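Local coordinates for protein similar to sp|P32453 Saccharomyces cerevisiae YNL315c ATP11 (Candida glabrata CBS 138, PDB 2P4F) that probably acts as a mitochondrial chaperone of the ATP11 family, binding unfolded protein, at residues 190-194 with 219-223. Numbering follows the deposited sequence.
Sequences GPNTV and FHLDL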
ATOM      1  N   GLY A 190     -10.339  -2.304  -9.801  1.00 23.78           N
ATOM      2  CA  GLY A 190     -11.441  -1.648 -10.491  1.00 28.80           C
ATOM      3  C   GLY A 190     -11.334  -0.138 -10.321  1.00 22.16           C
ATOM      4  O   GLY A 190     -10.411   0.357  -9.671  1.00 22.15           O
ATOM      5  N   PRO A 191     -12.253   0.637 -10.880  1.00 26.92           N
ATOM      6  CA  PRO A 191     -12.067   2.083 -10.853  1.00 26.31           C
ATOM      7  C   PRO A 191     -12.064   2.633  -9.438  1.00 25.15           C
ATOM      8  O   PRO A 191     -11.474   3.724  -9.224  1.00 27.58           O
ATOM      9  CB  PRO A 191     -13.284   2.640 -11.610  1.00 30.93           C
ATOM     10  CG  PRO A 191     -14.245   1.525 -11.744  1.00 34.22           C
ATOM     11  CD  PRO A 191     -13.480   0.236 -11.603  1.00 31.77           C
ATOM     12  N   ASN A 192     -12.695   1.926  -8.495  1.00 21.72           N
ATOM     13  CA  ASN A 192     -12.699   2.483  -7.133  1.00 22.06           C
ATOM     14  C   ASN A 192     -11.905   1.658  -6.128  1.00 18.23           C
ATOM     15  O   ASN A 192     -11.985   1.860  -4.905  1.00 20.67           O
ATOM     16  CB  ASN A 192     -14.148   2.551  -6.610  1.00 26.46           C
ATOM     17  CG  ASN A 192     -14.889   3.639  -7.371  1.00 35.36           C
ATOM     18  OD1 ASN A 192     -14.462   4.799  -7.312  1.00 44.74           O
ATOM     19  ND2 ASN A 192     -15.949   3.275  -8.079  1.00 43.81           N
ATOM     20  N   THR A 193     -11.105   0.689  -6.636  1.00 17.84           N
ATOM     21  CA  THR A 193     -10.476  -0.261  -5.715  1.00 18.67           C
ATOM     22  C   THR A 193      -9.072  -0.597  -6.172  1.00 18.13           C
ATOM     23  O   THR A 193      -8.894  -1.162  -7.265  1.00 20.72           O
ATOM     24  CB  THR A 193     -11.297  -1.565  -5.652  1.00 19.73           C
ATOM     25  OG1 THR A 193     -12.708  -1.270  -5.569  1.00 21.18           O
ATOM     26  CG2 THR A 193     -10.960  -2.415  -4.410  1.00 23.83           C
ATOM     27  N   VAL A 194      -8.090  -0.268  -5.341  1.00 16.93           N
ATOM     28  CA  VAL A 194      -6.664  -0.426  -5.693  1.00 16.72           C
ATOM     29  C   VAL A 194      -6.032  -1.291  -4.646  1.00 15.77           C
ATOM     30  O   VAL A 194      -6.306  -1.082  -3.443  1.00 17.88           O
ATOM     31  CB  VAL A 194      -5.990   0.960  -5.740  1.00 17.81           C
ATOM     32  CG1 VAL A 194      -4.480   0.799  -6.008  1.00 22.38           C
ATOM     33  CG2 VAL A 194      -6.645   1.837  -6.815  1.00 21.29           C
ATOM     34  N   PHE A 219      -7.240  -0.118  -1.046  1.00 15.24           N
ATOM     35  CA  PHE A 219      -7.602   1.295  -0.961  1.00 16.12           C
ATOM     36  C   PHE A 219      -8.899   1.478  -1.702  1.00 16.35           C
ATOM     37  O   PHE A 219      -8.967   1.138  -2.878  1.00 18.73           O
ATOM     38  CB  PHE A 219      -6.504   2.154  -1.585  1.00 16.42           C
ATOM     39  CG  PHE A 219      -5.197   2.109  -0.835  1.00 16.67           C
ATOM     40  CD1 PHE A 219      -4.901   3.000   0.193  1.00 19.00           C
ATOM     41  CD2 PHE A 219      -4.233   1.164  -1.189  1.00 19.04           C
ATOM     42  CE1 PHE A 219      -3.689   2.995   0.900  1.00 19.41           C
ATOM     43  CE2 PHE A 219      -3.029   1.127  -0.496  1.00 20.51           C
ATOM     44  CZ  PHE A 219      -2.748   2.050   0.511  1.00 21.21           C
ATOM     45  N   HIS A 220      -9.903   1.991  -0.992  1.00 16.53           N
ATOM     46  CA  HIS A 220     -11.222   2.177  -1.595  1.00 16.11           C
ATOM     47  C   HIS A 220     -11.421   3.627  -1.940  1.00 16.83           C
ATOM     48  O   HIS A 220     -11.285   4.463  -1.044  1.00 18.06           O
ATOM     49  CB  HIS A 220     -12.310   1.759  -0.583  1.00 16.64           C
ATOM     50  CG  HIS A 220     -12.117   0.309  -0.247  1.00 17.39           C
ATOM     51  ND1 HIS A 220     -12.500  -0.706  -1.092  1.00 18.29           N
ATOM     52  CD2 HIS A 220     -11.554  -0.242   0.870  1.00 16.87           C
ATOM     53  CE1 HIS A 220     -12.186  -1.853  -0.514  1.00 18.16           C
ATOM     54  NE2 HIS A 220     -11.592  -1.613   0.688  1.00 18.27           N
ATOM     55  N   LEU A 221     -11.730   3.949  -3.172  1.00 18.57           N
ATOM     56  CA  LEU A 221     -11.812   5.331  -3.652  1.00 18.80           C
ATOM     57  C   LEU A 221     -13.233   5.824  -3.841  1.00 18.86           C
ATOM     58  O   LEU A 221     -13.473   6.896  -4.372  1.00 22.01           O
ATOM     59  CB  LEU A 221     -11.088   5.419  -5.027  1.00 21.42           C
ATOM     60  CG  LEU A 221      -9.673   4.829  -5.073  1.00 25.76           C
ATOM     61  CD1 LEU A 221      -9.111   5.150  -6.456  1.00 29.82           C
ATOM     62  CD2 LEU A 221      -8.793   5.316  -3.944  1.00 30.82           C
ATOM     63  N   ASP A 222     -14.233   5.041  -3.424  1.00 20.30           N
ATOM     64  CA  ASP A 222     -15.637   5.290  -3.647  1.00 22.11           C
ATOM     65  C   ASP A 222     -16.060   6.646  -3.077  1.00 21.47           C
ATOM     66  O   ASP A 222     -17.044   7.221  -3.612  1.00 26.71           O
ATOM     67  CB  ASP A 222     -16.476   4.176  -3.000  1.00 24.01           C
ATOM     68  CG  ASP A 222     -16.008   2.793  -3.433  1.00 23.14           C
ATOM     69  OD1 ASP A 222     -16.872   2.081  -4.055  1.00 29.75           O
ATOM     70  OD2 ASP A 222     -14.861   2.343  -3.138  1.00 23.49           O
ATOM     71  N   LEU A 223     -15.418   7.121  -2.009  1.00 21.43           N
ATOM     72  CA  LEU A 223     -15.808   8.398  -1.404  1.00 21.45           C
ATOM     73  C   LEU A 223     -14.836   9.498  -1.758  1.00 23.83           C
ATOM     74  O   LEU A 223     -14.817  10.614  -1.170  1.00 25.46           O
ATOM     75  CB  LEU A 223     -15.822   8.227   0.136  1.00 20.56           C
ATOM     76  CG  LEU A 223     -16.711   7.074   0.587  1.00 23.17           C
ATOM     77  CD1 LEU A 223     -16.742   7.023   2.128  1.00 24.07           C
ATOM     78  CD2 LEU A 223     -18.079   7.197  -0.038  1.00 28.25           C
TER
HETATM   79  O   HOH W   1     -13.938  -0.182  -3.334  1.00 21.61           O
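Val194 and Phe219 grip each other through both backbone groups: Val194 N donates to Phe219 O at 3.0 Å, and Phe219 N returns a bond to Val194 O at 2.7 Å. Two residues nearer the turn, Leu221 N reaches Asn192 O, also at 2.7 Å and nearly straight at the hydrogen (171°), although it sits tilted 32° from that carbonyl's plane. Between these bonds Thr193 and His220 form the non-hydrogen-bonded pair, their side chains lying side by side and pointing the same way, with Thr193 CG2 4.0 Å from His220 ND1. With OG1 placed beside its own backbone N (chi1 -44°), Thr193 shares a water with His220 ND1 and Asp222 OD2; the water lies in the imidazole plane and donates to the carboxylate. These are neighbouring antiparallel strands, 193-200 and 215-220, of the six-stranded sheet of the half-barrel domain; the type I turn from Gly190 to Thr193 leads into the first of them from strand 179-190. On the face that carries Val194 and Phe219, Val194 CG2 meets Leu221 CD1 at 4.1 Å, and helix 140-153 covers both through Tyr148, while its Phe144 meets the Phe219 ring. Behind His220, Asn233 OD1 hydrogen-bonds NE2, anchoring the ring from strand 229-236.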